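Local coordinates for Phthiocerol/phthiodiolone dimycocerosyl transferase (Mycobacterium tuberculosis, PDB 1Q9J), which probably transfers mycocerosyl groups from mycocerosic acid synthase onto phthiocerol, phthiodiolone and phenolphthiocerol, the last step in making dimycocerosate esters of the mycobacterial envelope, at residues A38-D41 and A42-L46; M227-G230 and R231-L235; L247-W250 and Q251-T255; L311-D314 and L315-V319. All blocks are in the same frame, centred on the assembly; numbering follows the deposited sequence.

Contact 1. Residues A38-D41 and A42-L46; sequences ALSD and AFDAL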
loop_
_atom_site.group_PDB
_atom_site.type_symbol
_atom_site.label_atom_id
_atom_site.label_comp_id
_atom_site.label_asym_id
_atom_site.label_seq_id
_atom_site.Cartn_x
_atom_site.Cartn_y
_atom_site.Cartn_z
ATOM N N ALA A 38 -8.030 24.491 -12.140
ATOM C CA ALA A 38 -7.669 24.548 -10.725
ATOM C C ALA A 38 -6.964 23.266 -10.302
ATOM O O ALA A 38 -6.028 23.300 -9.512
ATOM C CB ALA A 38 -8.923 24.750 -9.879
ATOM N N LEU A 39 -7.434 22.138 -10.828
ATOM C CA LEU A 39 -6.861 20.835 -10.513
ATOM C C LEU A 39 -5.414 20.783 -10.986
ATOM O O LEU A 39 -4.540 20.284 -10.283
ATOM C CB LEU A 39 -7.680 19.727 -11.183
ATOM C CG LEU A 39 -7.425 18.242 -10.918
ATOM C CD1 LEU A 39 -6.420 17.686 -11.906
ATOM C CD2 LEU A 39 -6.983 18.053 -9.485
ATOM N N SER A 40 -5.157 21.316 -12.173
ATOM C CA SER A 40 -3.809 21.311 -12.706
ATOM C C SER A 40 -2.905 22.167 -11.839
ATOM O O SER A 40 -1.724 21.864 -11.675
ATOM C CB SER A 40 -3.806 21.838 -14.137
ATOM O OG SER A 40 -2.562 21.576 -14.778
ATOM N N ASP A 41 -3.448 23.249 -11.289
ATOM C CA ASP A 41 -2.657 24.125 -10.419
ATOM C C ASP A 41 -2.244 23.390 -9.148
ATOM O O ASP A 41 -1.123 23.554 -8.657
ATOM C CB ASP A 41 -3.453 25.373 -10.022
ATOM C CG ASP A 41 -3.665 26.313 -11.178
ATOM O OD1 ASP A 41 -2.767 26.410 -12.042
ATOM O OD2 ASP A 41 -4.722 26.963 -11.221
ATOM N N ALA A 42 -3.176 22.595 -8.625
ATOM C CA ALA A 42 -2.960 21.814 -7.415
ATOM C C ALA A 42 -1.868 20.786 -7.673
ATOM O O ALA A 42 -0.941 20.636 -6.871
ATOM C CB ALA A 42 -4.246 21.127 -7.000
ATOM N N PHE A 43 -1.969 20.092 -8.803
ATOM C CA PHE A 43 -0.980 19.095 -9.167
ATOM C C PHE A 43 0.394 19.771 -9.316
ATOM O O PHE A 43 1.400 19.263 -8.819
ATOM C CB PHE A 43 -1.385 18.395 -10.471
ATOM C CG PHE A 43 -0.436 17.310 -10.891
ATOM C CD1 PHE A 43 -0.163 16.236 -10.056
ATOM C CD2 PHE A 43 0.197 17.365 -12.121
ATOM C CE1 PHE A 43 0.728 15.227 -10.444
ATOM C CE2 PHE A 43 1.090 16.363 -12.514
ATOM C CZ PHE A 43 1.352 15.294 -11.675
ATOM N N ASP A 44 0.438 20.927 -9.982
ATOM C CA ASP A 44 1.707 21.648 -10.156
ATOM C C ASP A 44 2.263 22.116 -8.809
ATOM O O ASP A 44 3.478 22.069 -8.581
ATOM C CB ASP A 44 1.541 22.875 -11.071
ATOM C CG ASP A 44 1.335 22.501 -12.536
ATOM O OD1 ASP A 44 2.075 21.632 -13.057
ATOM O OD2 ASP A 44 0.455 23.099 -13.176
ATOM N N ALA A 45 1.374 22.586 -7.930
ATOM C CA ALA A 45 1.764 23.076 -6.594
ATOM C C ALA A 45 2.332 21.918 -5.769
ATOM O O ALA A 45 3.353 22.059 -5.094
ATOM C CB ALA A 45 0.552 23.686 -5.880
ATOM N N LEU A 46 1.651 20.778 -5.846
ATOM C CA LEU A 46 2.073 19.579 -5.151
ATOM C C LEU A 46 3.491 19.232 -5.607
ATOM O O LEU A 46 4.401 19.080 -4.790
ATOM C CB LEU A 46 1.128 18.429 -5.484
ATOM C CG LEU A 46 1.418 17.061 -4.854
ATOM C CD1 LEU A 46 0.556 16.885 -3.598
ATOM C CD2 LEU A 46 1.107 15.961 -5.862
#
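S40 and D44 meet one turn apart on helix 36-49. The backbone makes the firm link: D44 N donates to S40 O at 2.9 Å. The D44 side chain then runs past the same carbonyl. Its CB and CG both lie near S40 O. At the tip, OD2 is the carboxylate oxygen turned toward S40, and OD1 is farther off. Carbonyl and carboxylate are both acceptors, so no bond forms between them. The hydroxyl S40 OG is 3.7 Å from D44 OD2. D44 takes this path because CG lies anti to its carbonyl carbon (chi1 -72°), which sends the carboxylate back along the helix. D41 has a similar first torsion, and D41 OD1 comes within 4.8 Å of D44 OD2. These like charges may repel mildly.

The other residues follow regular helical pairing. F43 N bonds to L39 O at 3.0 Å, and A45 N bonds to D41 O at 2.8 Å. L39 and F43 leave the helix on another side. The F43 ring is carried away from the preceding turn by a first torsion near 180° (chi1 -178°). It reaches L105 and L107 of strand 105-110, and L39 also touches L107. A38, L39, A45 and L46 meet helix 129-148. The result is an amphipathic helix. Its apolar side packs on a mixed sheet and a second helix, as in the layered alpha/beta domains of CoA-dependent acyltransferases.

Contact 2. Residues M227-G230 and R231-L235; sequences MAFG and REHRL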
loop_
_atom_site.group_PDB
_atom_site.type_symbol
_atom_site.label_atom_id
_atom_site.label_comp_id
_atom_site.label_asym_id
_atom_site.label_seq_id
_atom_site.Cartn_x
_atom_site.Cartn_y
_atom_site.Cartn_z
ATOM N N MET A 227 -17.508 -5.402 13.591
ATOM C CA MET A 227 -16.838 -4.471 14.495
ATOM C C MET A 227 -17.255 -4.720 15.936
ATOM O O MET A 227 -16.410 -4.814 16.832
ATOM C CB MET A 227 -17.140 -3.024 14.119
ATOM C CG MET A 227 -16.417 -2.565 12.880
ATOM S SD MET A 227 -16.507 -0.793 12.678
ATOM C CE MET A 227 -18.041 -0.609 11.713
ATOM N N ALA A 228 -18.562 -4.816 16.154
ATOM C CA ALA A 228 -19.095 -5.074 17.482
ATOM C C ALA A 228 -18.433 -6.340 18.022
ATOM O O ALA A 228 -18.003 -6.375 19.170
ATOM C CB ALA A 228 -20.605 -5.247 17.416
ATOM N N PHE A 229 -18.344 -7.370 17.184
ATOM C CA PHE A 229 -17.722 -8.631 17.574
ATOM C C PHE A 229 -16.260 -8.385 17.876
ATOM O O PHE A 229 -15.650 -9.100 18.665
ATOM C CB PHE A 229 -17.817 -9.645 16.438
ATOM C CG PHE A 229 -17.015 -10.892 16.671
ATOM C CD1 PHE A 229 -17.536 -11.944 17.414
ATOM C CD2 PHE A 229 -15.736 -11.019 16.146
ATOM C CE1 PHE A 229 -16.793 -13.114 17.632
ATOM C CE2 PHE A 229 -14.986 -12.182 16.360
ATOM C CZ PHE A 229 -15.517 -13.231 17.105
ATOM N N GLY A 230 -15.705 -7.367 17.226
ATOM C CA GLY A 230 -14.305 -7.035 17.411
ATOM C C GLY A 230 -13.955 -6.606 18.821
ATOM O O GLY A 230 -13.323 -7.355 19.570
ATOM N N ARG A 231 -14.361 -5.393 19.182
ATOM C CA ARG A 231 -14.076 -4.873 20.508
ATOM C C ARG A 231 -14.814 -5.634 21.608
ATOM O O ARG A 231 -14.835 -5.214 22.766
ATOM C CB ARG A 231 -14.385 -3.370 20.571
ATOM C CG ARG A 231 -15.756 -2.956 20.082
ATOM C CD ARG A 231 -15.790 -1.448 19.826
ATOM N NE ARG A 231 -17.112 -0.969 19.419
ATOM C CZ ARG A 231 -17.358 0.245 18.924
ATOM N NH1 ARG A 231 -16.368 1.114 18.767
ATOM N NH2 ARG A 231 -18.596 0.596 18.590
ATOM N N GLU A 232 -15.413 -6.761 21.234
ATOM C CA GLU A 232 -16.119 -7.612 22.179
ATOM C C GLU A 232 -15.199 -8.806 22.401
ATOM O O GLU A 232 -15.626 -9.874 22.827
ATOM C CB GLU A 232 -17.449 -8.094 21.595
ATOM C CG GLU A 232 -18.324 -8.865 22.577
ATOM C CD GLU A 232 -19.194 -9.921 21.898
ATOM O OE1 GLU A 232 -18.634 -10.911 21.372
ATOM O OE2 GLU A 232 -20.435 -9.759 21.883
ATOM N N HIS A 233 -13.925 -8.609 22.089
ATOM C CA HIS A 233 -12.918 -9.647 22.252
ATOM C C HIS A 233 -11.555 -8.981 22.329
ATOM O O HIS A 233 -10.520 -9.617 22.120
ATOM C CB HIS A 233 -12.958 -10.619 21.072
ATOM C CG HIS A 233 -14.066 -11.624 21.152
ATOM N ND1 HIS A 233 -13.979 -12.765 21.918
ATOM C CD2 HIS A 233 -15.289 -11.652 20.571
ATOM C CE1 HIS A 233 -15.101 -13.456 21.804
ATOM N NE2 HIS A 233 -15.912 -12.801 20.993
ATOM N N ARG A 234 -11.560 -7.689 22.636
ATOM C CA ARG A 234 -10.324 -6.926 22.731
ATOM C C ARG A 234 -9.520 -7.176 21.462
ATOM O O ARG A 234 -8.365 -7.602 21.517
ATOM C CB ARG A 234 -9.512 -7.359 23.960
ATOM C CG ARG A 234 -10.294 -7.354 25.268
ATOM C CD ARG A 234 -9.396 -7.688 26.448
ATOM N NE ARG A 234 -10.171 -8.062 27.629
ATOM C CZ ARG A 234 -9.650 -8.280 28.832
ATOM N NH1 ARG A 234 -8.338 -8.158 29.031
ATOM N NH2 ARG A 234 -10.444 -8.619 29.837
ATOM N N LEU A 235 -10.160 -6.928 20.321
ATOM C CA LEU A 235 -9.545 -7.101 19.011
ATOM C C LEU A 235 -9.977 -5.966 18.098
ATOM O O LEU A 235 -10.693 -5.058 18.525
ATOM C CB LEU A 235 -9.946 -8.445 18.398
ATOM C CG LEU A 235 -9.392 -9.672 19.121
ATOM C CD1 LEU A 235 -9.881 -10.936 18.439
ATOM C CD2 LEU A 235 -7.878 -9.628 19.130
#
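The C-terminal end of helix 220-230 passes into a type I beta turn from G230 to H233, and F229 packs against H233 there. The two rings meet obliquely, with centroids 4.6 Å apart and planes at 45°. H233 CD2 sits over one face of the F229 ring, offset toward its rim. The closest ring atoms are F229 CE1 and H233 NE2, 3.5 Å apart. F229 reaches this place because its CG lies anti to the backbone N (chi1 171°), which brings the end of the ring back to H233 although CB starts away from it. The F229 backbone adds a second touch: its O lies near the plane of the imidazole, at the edge, 3.2 Å from H233 CD2.

The backbone closes around G230. R231 N keeps a helical bond to M227 O at 3.2 Å. G230 O then receives L235 N at 3.3 Å, with the donor well above the carbonyl plane. H233 N also reaches G230 O, in a weak, bent bond. One carbonyl thus ties the turn and the start of the next segment to the helix end.

Y417, near the C-terminus, joins both rings; it meets F229 edge-to-face. V413 and P414 add to the F229 side. The L235 side chain touches V301, A304 and S305 of helix 300-317, and H233 also meets V301. The segment 231-235 therefore links helix 220-230 to helix 237-253 while lying against helix 300-317.

Contact 3. Residues L247-W250 and Q251-T255; sequences LTEW and QLRNT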
loop_
_atom_site.group_PDB
_atom_site.type_symbol
_atom_site.label_atom_id
_atom_site.label_comp_id
_atom_site.label_asym_id
_atom_site.label_seq_id
_atom_site.Cartn_x
_atom_site.Cartn_y
_atom_site.Cartn_z
ATOM N N LEU A 247 -7.335 -18.576 8.148
ATOM C CA LEU A 247 -8.117 -19.802 8.272
ATOM C C LEU A 247 -8.385 -20.339 6.877
ATOM O O LEU A 247 -7.984 -21.458 6.539
ATOM C CB LEU A 247 -9.442 -19.524 8.980
ATOM C CG LEU A 247 -9.280 -19.272 10.475
ATOM C CD1 LEU A 247 -10.620 -18.979 11.093
ATOM C CD2 LEU A 247 -8.638 -20.484 11.118
ATOM N N THR A 248 -9.057 -19.515 6.076
ATOM C CA THR A 248 -9.398 -19.852 4.701
ATOM C C THR A 248 -8.209 -20.399 3.915
ATOM O O THR A 248 -8.358 -21.336 3.140
ATOM C CB THR A 248 -9.944 -18.627 3.950
ATOM O OG1 THR A 248 -11.095 -18.115 4.636
ATOM C CG2 THR A 248 -10.326 -19.009 2.524
ATOM N N GLU A 249 -7.030 -19.822 4.111
ATOM C CA GLU A 249 -5.864 -20.297 3.387
ATOM C C GLU A 249 -5.631 -21.767 3.654
ATOM O O GLU A 249 -5.254 -22.513 2.755
ATOM C CB GLU A 249 -4.621 -19.502 3.776
ATOM C CG GLU A 249 -4.459 -18.185 3.035
ATOM C CD GLU A 249 -4.308 -18.373 1.532
ATOM O OE1 GLU A 249 -3.509 -19.243 1.117
ATOM O OE2 GLU A 249 -4.977 -17.641 0.771
ATOM N N TRP A 250 -5.862 -22.192 4.891
ATOM C CA TRP A 250 -5.654 -23.590 5.251
ATOM C C TRP A 250 -6.728 -24.493 4.639
ATOM O O TRP A 250 -6.418 -25.560 4.106
ATOM C CB TRP A 250 -5.639 -23.742 6.772
ATOM C CG TRP A 250 -5.233 -25.109 7.221
ATOM C CD1 TRP A 250 -4.029 -25.724 7.009
ATOM C CD2 TRP A 250 -6.030 -26.034 7.966
ATOM N NE1 TRP A 250 -4.034 -26.981 7.569
ATOM C CE2 TRP A 250 -5.254 -27.201 8.151
ATOM C CE3 TRP A 250 -7.339 -26.002 8.464
ATOM C CZ2 TRP A 250 -5.726 -28.307 8.854
ATOM C CZ3 TRP A 250 -7.813 -27.102 9.158
ATOM C CH2 TRP A 250 -7.010 -28.251 9.334
ATOM N N GLN A 251 -7.984 -24.050 4.721
ATOM C CA GLN A 251 -9.130 -24.783 4.179
ATOM C C GLN A 251 -9.030 -25.049 2.679
ATOM O O GLN A 251 -9.674 -25.960 2.163
ATOM C CB GLN A 251 -10.424 -24.008 4.448
ATOM C CG GLN A 251 -10.878 -24.041 5.886
ATOM C CD GLN A 251 -11.671 -25.287 6.210
ATOM O OE1 GLN A 251 -12.812 -25.436 5.779
ATOM N NE2 GLN A 251 -11.066 -26.196 6.964
ATOM N N LEU A 252 -8.231 -24.250 1.982
ATOM C CA LEU A 252 -8.080 -24.410 0.544
ATOM C C LEU A 252 -6.705 -24.916 0.138
ATOM O O LEU A 252 -6.499 -25.281 -1.014
ATOM C CB LEU A 252 -8.381 -23.088 -0.172
ATOM C CG LEU A 252 -9.835 -22.598 -0.136
ATOM C CD1 LEU A 252 -9.935 -21.242 -0.821
ATOM C CD2 LEU A 252 -10.744 -23.611 -0.828
ATOM N N ARG A 253 -5.765 -24.946 1.076
ATOM C CA ARG A 253 -4.418 -25.423 0.769
ATOM C C ARG A 253 -4.384 -26.932 0.557
ATOM O O ARG A 253 -3.390 -27.480 0.078
ATOM C CB ARG A 253 -3.448 -25.018 1.888
ATOM C CG ARG A 253 -2.825 -23.644 1.665
ATOM C CD ARG A 253 -2.318 -22.989 2.944
ATOM N NE ARG A 253 -2.075 -21.561 2.722
ATOM C CZ ARG A 253 -0.884 -21.030 2.464
ATOM N NH1 ARG A 253 0.196 -21.799 2.406
ATOM N NH2 ARG A 253 -0.778 -19.733 2.237
ATOM N N ASN A 254 -5.488 -27.592 0.897
ATOM C CA ASN A 254 -5.612 -29.046 0.765
ATOM C C ASN A 254 -4.398 -29.761 1.362
ATOM O O ASN A 254 -4.048 -30.865 0.942
ATOM C CB ASN A 254 -5.789 -29.457 -0.710
ATOM C CG ASN A 254 -7.079 -28.912 -1.332
ATOM O OD1 ASN A 254 -8.159 -29.002 -0.739
ATOM N ND2 ASN A 254 -6.967 -28.362 -2.540
ATOM N N THR A 255 -3.766 -29.119 2.342
ATOM C CA THR A 255 -2.598 -29.678 3.020
ATOM C C THR A 255 -2.713 -29.377 4.510
ATOM O O THR A 255 -2.540 -28.236 4.934
ATOM C CB THR A 255 -1.286 -29.063 2.507
ATOM O OG1 THR A 255 -1.292 -29.047 1.075
ATOM C CG2 THR A 255 -0.099 -29.887 2.986
#
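E249 OE1 is gripped twice by the R253 guanidinium, one turn along helix 237-253. R253 NH2 forms a salt bridge to it at 3.0 Å, and R253 NE adds a weak bond at 3.2 Å. The fit is not a flat two-on-two pairing. The carboxylate and guanidinium planes are 78° apart, and NH2 comes to OE1 on its anti side, out of the carboxylate plane. The R253 chain is extended from CG to NE, while E249 bends at chi2 (-62°) to bring its carboxylate across.

The helix is ending here. Q251 N still bonds to L247 O at 3.2 Å, but R253 N also turns to W250 O at 3.2 Å, from above the carbonyl plane. N254 then takes a positive phi, and T255 OG1 donates to R253 O at 2.8 Å. On another side, T248 CG2 lies beside L252 CD1, 4.0 Å away, and both residues face helix 399-412.

E249 and R253 also touch V342 and I260 with their side chains. Outside partners extend the charged pair: Y379 OH bonds to E249 OE2, and P340 O accepts from R253 NH2. Both charges thus have second partners. This shared network would probably keep the pair ionised.

Contact 4. Residues L311-D314 and L315-V319; sequences LRAD and LANGV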
loop_
_atom_site.group_PDB
_atom_site.type_symbol
_atom_site.label_atom_id
_atom_site.label_comp_id
_atom_site.label_asym_id
_atom_site.label_seq_id
_atom_site.Cartn_x
_atom_site.Cartn_y
_atom_site.Cartn_z
ATOM N N LEU A 311 3.096 -9.398 17.770
ATOM C CA LEU A 311 3.574 -8.136 17.276
ATOM C C LEU A 311 4.194 -7.370 18.420
ATOM O O LEU A 311 5.352 -6.944 18.369
ATOM C CB LEU A 311 2.424 -7.331 16.704
ATOM C CG LEU A 311 2.862 -5.967 16.140
ATOM C CD1 LEU A 311 4.038 -6.142 15.177
ATOM C CD2 LEU A 311 1.692 -5.291 15.451
ATOM N N ARG A 312 3.398 -7.183 19.459
ATOM C CA ARG A 312 3.846 -6.478 20.650
ATOM C C ARG A 312 5.142 -7.072 21.207
ATOM O O ARG A 312 6.016 -6.336 21.660
ATOM C CB ARG A 312 2.737 -6.510 21.708
ATOM C CG ARG A 312 1.536 -5.696 21.296
ATOM C CD ARG A 312 0.430 -5.713 22.337
ATOM N NE ARG A 312 -0.546 -4.665 22.038
ATOM C CZ ARG A 312 -1.861 -4.848 21.981
ATOM N NH1 ARG A 312 -2.376 -6.055 22.206
ATOM N NH2 ARG A 312 -2.656 -3.823 21.687
ATOM N N ALA A 313 5.285 -8.393 21.164
ATOM C CA ALA A 313 6.509 -8.995 21.679
ATOM C C ALA A 313 7.697 -8.583 20.814
ATOM O O ALA A 313 8.782 -8.294 21.322
ATOM C CB ALA A 313 6.386 -10.508 21.702
ATOM N N ASP A 314 7.481 -8.564 19.502
ATOM C CA ASP A 314 8.541 -8.202 18.575
ATOM C C ASP A 314 8.942 -6.746 18.738
ATOM O O ASP A 314 10.134 -6.414 18.742
ATOM C CB ASP A 314 8.107 -8.490 17.137
ATOM C CG ASP A 314 8.040 -9.973 16.848
ATOM O OD1 ASP A 314 8.793 -10.721 17.522
ATOM O OD2 ASP A 314 7.252 -10.392 15.955
ATOM N N LEU A 315 7.950 -5.872 18.879
ATOM C CA LEU A 315 8.239 -4.460 19.080
ATOM C C LEU A 315 9.048 -4.293 20.371
ATOM O O LEU A 315 10.070 -3.606 20.402
ATOM C CB LEU A 315 6.946 -3.645 19.179
ATOM C CG LEU A 315 6.131 -3.485 17.898
ATOM C CD1 LEU A 315 4.945 -2.635 18.190
ATOM C CD2 LEU A 315 6.982 -2.879 16.804
ATOM N N ALA A 316 8.577 -4.932 21.433
ATOM C CA ALA A 316 9.229 -4.871 22.728
ATOM C C ALA A 316 10.662 -5.394 22.694
ATOM O O ALA A 316 11.508 -4.951 23.472
ATOM C CB ALA A 316 8.411 -5.653 23.748
ATOM N N ASN A 317 10.937 -6.329 21.791
ATOM C CA ASN A 317 12.268 -6.926 21.671
ATOM C C ASN A 317 13.089 -6.251 20.611
ATOM O O ASN A 317 14.248 -6.604 20.403
ATOM C CB ASN A 317 12.142 -8.404 21.341
ATOM C CG ASN A 317 11.416 -9.157 22.417
ATOM O OD1 ASN A 317 10.806 -10.184 22.174
ATOM N ND2 ASN A 317 11.486 -8.637 23.635
ATOM N N GLY A 318 12.468 -5.282 19.946
ATOM C CA GLY A 318 13.137 -4.547 18.893
ATOM C C GLY A 318 13.394 -5.368 17.645
ATOM O O GLY A 318 14.226 -5.007 16.814
ATOM N N VAL A 319 12.683 -6.480 17.504
ATOM C CA VAL A 319 12.876 -7.340 16.344
ATOM C C VAL A 319 12.511 -6.607 15.060
ATOM O O VAL A 319 13.295 -6.558 14.109
ATOM C CB VAL A 319 12.048 -8.645 16.491
ATOM C CG1 VAL A 319 11.934 -9.368 15.159
ATOM C CG2 VAL A 319 12.731 -9.547 17.502
#
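D314 O receives V319 N at 2.8 Å, and L315 O receives G318 N at 3.0 Å. With G318 at positive phi, these two bonds form a Schellman motif at the C-terminal end of the helix that carries 311-317. G318 is also the N-cap of the short helix 319-322, so the chain turns directly from one helix into the next. Before the turn the pairing is regular. L315 N bonds to L311 O at 2.9 Å and A316 N to R312 O at 2.9 Å, while N317 N reaches A313 O at 3.0 Å.

The D314 side chain crosses V319 obliquely, and D314 OD1 comes 4.0 Å from V319 CB. That oxygen makes a salt bridge with R183. Farther out, L311 CD1 packs on L315 CG at 4.3 Å. L311, D314 and L315 all touch I320 of the next helix, and L311 also reaches Y264 and V266 of strand 260-267.

R312, a residue probably important for recognising the carrier-protein domain of mycocerosic acid synthase, points away from this turn. Buried D314 has its charge met by R183, while the exposed R312 would offer a positive charge at the surface, consistent with docking an acidic carrier protein.

The contacts come one after another along the chain, each within a helix or at its end. Contact 1 stands apart, with its centre 42 to 48 Å from the other three. It belongs to the layers around the five-stranded sheet. Contacts 2, 3 and 4 all lie within residues 207-393, and contacts 3 and 4 touch the six-stranded sheet through strand 260-267. Contacts 2 and 3 sit on consecutive helices, centres 25 Å apart. Contacts 2 and 4 approach to about 6 Å between nearest atoms, and L235 lies near R312. The spread fits a protein of two related domains. R312 of contact 4 is probably important for recognising the carrier protein.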